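Local coordinates for heme-binding protein A (Haemophilus parasuis 29755, PDB 3TPA) that belongs to the extracellular solute-binding proteins, related to the glutathione-binding GbpA family, and probably captures a small ligand for uptake by an ABC transporter, at residues N8-C13 with E219-S224; C13-P18 with V243-N248. The protein carries 1 engineered substitution. All blocks are in the same frame, centred on the assembly; numbering follows the deposited sequence. Where two conformers were deposited one is given.

Contact 1 (N8-C13 with E219-S224)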
loop_
_atom_site.group_PDB
_atom_site.type_symbol
_atom_site.label_atom_id
_atom_site.label_comp_id
_atom_site.label_asym_id
_atom_site.label_seq_id
_atom_site.Cartn_x
_atom_site.Cartn_y
_atom_site.Cartn_z
ATOM N N ASN A 8 18.516 25.925 -4.641
ATOM C CA ASN A 8 17.576 25.121 -3.877
ATOM C C ASN A 8 17.894 23.644 -4.024
ATOM O O ASN A 8 17.731 23.066 -5.099
ATOM C CB ASN A 8 16.134 25.398 -4.320
ATOM C CG ASN A 8 16.047 25.961 -5.732
ATOM O OD1 ASN A 8 15.693 25.257 -6.679
ATOM N ND2 ASN A 8 16.378 27.238 -5.877
ATOM N N THR A 9 18.373 23.043 -2.944
ATOM C CA THR A 9 18.721 21.630 -2.943
ATOM C C THR A 9 18.082 20.919 -1.762
ATOM O O THR A 9 18.489 21.126 -0.631
ATOM C CB THR A 9 20.232 21.445 -2.843
ATOM O OG1 THR A 9 20.855 22.018 -3.996
ATOM C CG2 THR A 9 20.582 19.970 -2.753
ATOM N N LEU A 10 17.083 20.080 -2.027
ATOM C CA LEU A 10 16.442 19.320 -0.971
ATOM C C LEU A 10 17.285 18.102 -0.604
ATOM O O LEU A 10 17.699 17.338 -1.474
ATOM C CB LEU A 10 15.036 18.882 -1.407
ATOM C CG LEU A 10 14.176 18.191 -0.347
ATOM C CD1 LEU A 10 12.734 18.626 -0.485
ATOM C CD2 LEU A 10 14.291 16.688 -0.450
ATOM N N VAL A 11 17.549 17.929 0.688
ATOM C CA VAL A 11 18.296 16.765 1.158
ATOM C C VAL A 11 17.359 15.755 1.830
ATOM O O VAL A 11 16.756 16.040 2.870
ATOM C CB VAL A 11 19.452 17.172 2.109
ATOM C CG1 VAL A 11 20.152 15.938 2.671
ATOM C CG2 VAL A 11 20.448 18.065 1.385
ATOM N N ASN A 12 17.232 14.579 1.216
ATOM C CA ASN A 12 16.347 13.517 1.711
ATOM C C ASN A 12 17.205 12.439 2.349
ATOM O O ASN A 12 17.956 11.749 1.666
ATOM C CB ASN A 12 15.503 12.942 0.558
ATOM C CG ASN A 12 14.480 11.875 1.015
ATOM O OD1 ASN A 12 14.088 11.804 2.175
ATOM N ND2 ASN A 12 14.056 11.044 0.081
ATOM N N CYS A 13 17.102 12.296 3.663
ATOM C CA CYS A 13 17.983 11.379 4.379
ATOM C C CYS A 13 17.273 10.082 4.636
ATOM O O CYS A 13 16.316 10.037 5.409
ATOM C CB CYS A 13 18.451 11.985 5.703
ATOM S SG CYS A 13 19.497 13.418 5.495
ATOM N N GLU A 219 15.676 22.675 -7.685
ATOM C CA GLU A 219 16.622 22.368 -8.752
ATOM C C GLU A 219 17.426 21.085 -8.561
ATOM O O GLU A 219 17.790 20.436 -9.535
ATOM C CB GLU A 219 17.575 23.550 -8.976
ATOM C CG GLU A 219 16.958 24.659 -9.805
ATOM C CD GLU A 219 16.869 24.296 -11.277
ATOM O OE1 GLU A 219 16.023 24.883 -11.984
ATOM O OE2 GLU A 219 17.653 23.431 -11.730
ATOM N N ARG A 220 17.747 20.731 -7.317
ATOM C CA ARG A 220 18.550 19.527 -7.046
ATOM C C ARG A 220 18.045 18.748 -5.830
ATOM O O ARG A 220 17.708 19.310 -4.780
ATOM C CB ARG A 220 20.033 19.861 -6.805
ATOM C CG ARG A 220 21.000 19.528 -7.948
ATOM C CD ARG A 220 22.083 20.605 -8.080
ATOM N NE ARG A 220 21.525 21.952 -8.133
ATOM C CZ ARG A 220 22.171 23.067 -7.834
ATOM N NH1 ARG A 220 21.532 24.216 -7.941
ATOM N NH2 ARG A 220 23.446 23.049 -7.439
ATOM N N LEU A 221 18.041 17.437 -5.991
ATOM C CA LEU A 221 17.543 16.521 -4.996
ATOM C C LEU A 221 18.695 15.603 -4.610
ATOM O O LEU A 221 19.304 14.967 -5.475
ATOM C CB LEU A 221 16.415 15.692 -5.610
ATOM C CG LEU A 221 15.038 15.572 -4.971
ATOM C CD1 LEU A 221 14.437 16.931 -4.613
ATOM C CD2 LEU A 221 14.123 14.803 -5.946
ATOM N N ILE A 222 19.012 15.539 -3.320
ATOM C CA ILE A 222 19.992 14.570 -2.850
ATOM C C ILE A 222 19.356 13.584 -1.884
ATOM O O ILE A 222 18.860 13.981 -0.831
ATOM C CB ILE A 222 21.189 15.240 -2.153
ATOM C CG1 ILE A 222 21.835 16.273 -3.072
ATOM C CG2 ILE A 222 22.210 14.194 -1.737
ATOM C CD1 ILE A 222 22.917 17.096 -2.401
ATOM N N PHE A 223 19.373 12.302 -2.246
ATOM C CA PHE A 223 19.011 11.243 -1.310
ATOM C C PHE A 223 20.280 10.758 -0.595
ATOM O O PHE A 223 21.091 10.048 -1.190
ATOM C CB PHE A 223 18.373 10.058 -2.031
ATOM C CG PHE A 223 16.946 10.295 -2.507
ATOM C CD1 PHE A 223 16.090 9.224 -2.684
ATOM C CD2 PHE A 223 16.487 11.569 -2.790
ATOM C CE1 PHE A 223 14.777 9.421 -3.130
ATOM C CE2 PHE A 223 15.188 11.778 -3.237
ATOM C CZ PHE A 223 14.332 10.698 -3.406
ATOM N N SER A 224 20.442 11.138 0.672
ATOM C CA SER A 224 21.633 10.770 1.432
ATOM C C SER A 224 21.379 9.588 2.361
ATOM O O SER A 224 20.569 9.672 3.279
ATOM C CB SER A 224 22.143 11.962 2.242
ATOM O OG SER A 224 23.176 11.567 3.132
#
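Asn-12 lays its amide nitrogen on the ring of Phe-223. ND2 of Asn-12 sits over the middle of one face, its nearest ring atom being CZ of Phe-223 at 3.5 Å. The amide stands almost upright on the ring, with the planes 85° apart, consistent with an N-H directed at the pi cloud. Asn-12 gets there by holding CG anti to its backbone N (chi1 -176°), while its CB rests near the ring carbon CD2. The ring of Tyr-205, on the next strand, also meets Phe-223. On the same face, Leu-10 and Leu-221 run alongside each other in the same direction, with CB of Leu-10 3.8 Å from CD1 of Leu-221.

These residues are on strands 9-14 and 220-225, which run parallel inside a five-stranded mixed sheet of the solute-binding protein fold. Backbone bonds zip them together, among them Ile-222 N to Leu-10 O at 2.9 Å and Asn-12 N to Ile-222 O at 2.7 Å.

On the other face, Thr-9 splits its two branches. CG2 of Thr-9 meets CD1 of Ile-222 at 3.7 Å, whereas OG1 sits over the centre of the Arg-220 guanidinium, 4.1 Å above its plane; bends at chi2 and chi3 of the arginine bring the group there. Farther along this face, Cys-13 turns SG to a disulfide with Cys-241. At the start of the pair, the Asn-8 side chain bends across to residues 219-224, and its OD1 accepts Glu-219 N at 2.8 Å, the donor tilted 17° from the carbonyl plane. The Glu-219 carboxylate turns the other way, to a salt bridge with Lys-215.

Contact 2 (C13-P18 with V243-N248)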
loop_
_atom_site.group_PDB
_atom_site.type_symbol
_atom_site.label_atom_id
_atom_site.label_comp_id
_atom_site.label_asym_id
_atom_site.label_seq_id
_atom_site.Cartn_x
_atom_site.Cartn_y
_atom_site.Cartn_z
ATOM N N CYS A 13 17.102 12.296 3.663
ATOM C CA CYS A 13 17.983 11.379 4.379
ATOM C C CYS A 13 17.273 10.082 4.636
ATOM O O CYS A 13 16.316 10.037 5.409
ATOM C CB CYS A 13 18.451 11.985 5.703
ATOM S SG CYS A 13 19.497 13.418 5.495
ATOM N N ILE A 14 17.755 9.031 3.984
ATOM C CA ILE A 14 17.092 7.741 4.009
ATOM C C ILE A 14 17.914 6.654 4.700
ATOM O O ILE A 14 19.141 6.687 4.694
ATOM C CB ILE A 14 16.730 7.296 2.586
ATOM C CG1 ILE A 14 17.974 7.337 1.695
ATOM C CG2 ILE A 14 15.644 8.204 2.019
ATOM C CD1 ILE A 14 17.757 6.735 0.326
ATOM N N ALA A 15 17.217 5.681 5.273
ATOM C CA ALA A 15 17.844 4.663 6.106
ATOM C C ALA A 15 18.671 3.646 5.326
ATOM O O ALA A 15 19.723 3.213 5.791
ATOM C CB ALA A 15 16.801 3.955 6.938
ATOM N N THR A 16 18.200 3.252 4.147
ATOM C CA THR A 16 18.923 2.239 3.374
ATOM C C THR A 16 19.060 2.613 1.897
ATOM O O THR A 16 18.255 3.371 1.365
ATOM C CB THR A 16 18.245 0.869 3.492
ATOM O OG1 THR A 16 16.917 0.957 2.968
ATOM C CG2 THR A 16 18.180 0.416 4.958
ATOM N N ALA A 17 20.084 2.074 1.242
ATOM C CA ALA A 17 20.325 2.373 -0.165
ATOM C C ALA A 17 19.256 1.674 -1.013
ATOM O O ALA A 17 18.924 0.519 -0.750
ATOM C CB ALA A 17 21.716 1.906 -0.563
ATOM N N PRO A 18 18.680 2.374 -2.007
ATOM C CA PRO A 18 17.652 1.685 -2.807
ATOM C C PRO A 18 18.262 0.571 -3.655
ATOM O O PRO A 18 19.217 0.810 -4.395
ATOM C CB PRO A 18 17.081 2.797 -3.700
ATOM C CG PRO A 18 18.108 3.883 -3.689
ATOM C CD PRO A 18 18.777 3.805 -2.341
ATOM N N VAL A 243 14.265 16.036 5.008
ATOM C CA VAL A 243 13.249 15.008 5.215
ATOM C C VAL A 243 13.974 13.789 5.754
ATOM O O VAL A 243 15.098 13.539 5.358
ATOM C CB VAL A 243 12.576 14.575 3.873
ATOM C CG1 VAL A 243 11.330 13.699 4.117
ATOM C CG2 VAL A 243 12.237 15.771 2.995
ATOM N N ILE A 244 13.333 13.020 6.631
ATOM C CA ILE A 244 13.885 11.732 7.034
ATOM C C ILE A 244 12.833 10.637 6.934
ATOM O O ILE A 244 11.630 10.908 6.960
ATOM C CB ILE A 244 14.449 11.758 8.480
ATOM C CG1 ILE A 244 13.317 11.970 9.493
ATOM C CG2 ILE A 244 15.534 12.828 8.615
ATOM C CD1 ILE A 244 13.720 11.684 10.933
ATOM N N ASP A 245 13.288 9.397 6.812
ATOM C CA ASP A 245 12.374 8.265 6.831
ATOM C C ASP A 245 12.609 7.407 8.081
ATOM O O ASP A 245 13.542 7.649 8.849
ATOM C CB ASP A 245 12.470 7.440 5.538
ATOM C CG ASP A 245 13.796 6.720 5.377
ATOM O OD1 ASP A 245 14.735 6.972 6.165
ATOM O OD2 ASP A 245 13.900 5.903 4.431
ATOM N N PHE A 246 11.730 6.429 8.279
ATOM C CA PHE A 246 11.778 5.520 9.430
ATOM C C PHE A 246 12.267 6.185 10.723
ATOM O O PHE A 246 13.238 5.745 11.323
ATOM C CB PHE A 246 12.603 4.264 9.098
ATOM C CG PHE A 246 12.010 3.431 7.973
ATOM C CD1 PHE A 246 10.990 2.528 8.215
ATOM C CD2 PHE A 246 12.458 3.581 6.674
ATOM C CE1 PHE A 246 10.431 1.771 7.168
ATOM C CE2 PHE A 246 11.907 2.831 5.627
ATOM C CZ PHE A 246 10.896 1.925 5.872
ATOM N N PRO A 247 11.569 7.241 11.165
ATOM C CA PRO A 247 11.888 7.828 12.467
ATOM C C PRO A 247 11.641 6.838 13.604
ATOM O O PRO A 247 10.626 6.147 13.594
ATOM C CB PRO A 247 10.887 8.978 12.579
ATOM C CG PRO A 247 9.713 8.534 11.746
ATOM C CD PRO A 247 10.330 7.794 10.589
ATOM N N ASN A 248 12.553 6.749 14.572
ATOM C CA ASN A 248 12.277 5.954 15.761
ATOM C C ASN A 248 11.043 6.497 16.460
ATOM O O ASN A 248 10.928 7.701 16.695
ATOM C CB ASN A 248 13.460 5.966 16.731
ATOM C CG ASN A 248 14.482 4.889 16.429
ATOM O OD1 ASN A 248 14.231 3.964 15.655
ATOM N ND2 ASN A 248 15.652 5.005 17.050
HETATM O O HOH W 1 15.254 3.867 3.576
#
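Asp-245 presents its carboxylate to the backbone N of Ala-15, which is hydrogen-bonded weakly to both oxygens. The shorter bond, from Ala-15 N to OD1 of Asp-245 at 2.9 Å, is strongly bent (124° at the hydrogen); the one from Ala-15 N to OD2 of Asp-245, at 3.4 Å, is longer but nearly straight. CG of Asp-245 lies between its own backbone N and carbonyl carbon (chi1 67°), which swings the carboxylate across to residues 14-16. CB and CG2 of Ile-14 lie against OD2 of the same carboxylate. A water extends the grip by one residue: it donates to OD2 of Asp-245 at 2.6 Å and accepts from Thr-16 N at 3.1 Å. One carboxylate thus serves two successive amides, one directly and one through water.

Between the backbones, Cys-13 N gives Val-243 O a good bond of 2.9 Å, and the return bond from Asp-245 N to Cys-13 O is weak at 3.4 Å. The CA-H of Ile-244 also points at that carbonyl. Arg-232 of helix 229-237 hydrogen-bonds to the backbone carbonyls of Asp-245 and Phe-246.

Apolar packing is sparse. Cys-13 CB faces CG2 of Ile-244 at 4.2 Å, and the Ala-15 methyl comes obliquely to the Phe-246 ring, with CB of Ala-15 4.4 Å from CD2 of Phe-246.

Strand 243-244 is the edge strand here, and the chain reaches it from strand 220-225 through helix 229-237. That is a beta-alpha-beta crossover between two parallel strands, passing over strand 9-14 between them, and the Asp-245 contact lies where the parallel strands end.

Contacts 1 and 2 lie on the two edges of strand 9-14, their centres about 13 Å apart, and share Cys-13. In the mixed sheet the order is 220-225, 9-14, 243-244, so the N-terminal strand slots between two parallel strands that come more than 200 residues later. Along the chain the segments alternate: 8-13, 13-18, 219-224, 243-248. The two contacts also touch directly: Ser-224 O and Ile-14 N, at 3.0 Å, make a probable hydrogen bond, as do Val-11 O and Val-243 N. The Cys-13 to Cys-241 disulfide adds a covalent tie just before strand 243-244, fastening the start of the chain into this sheet.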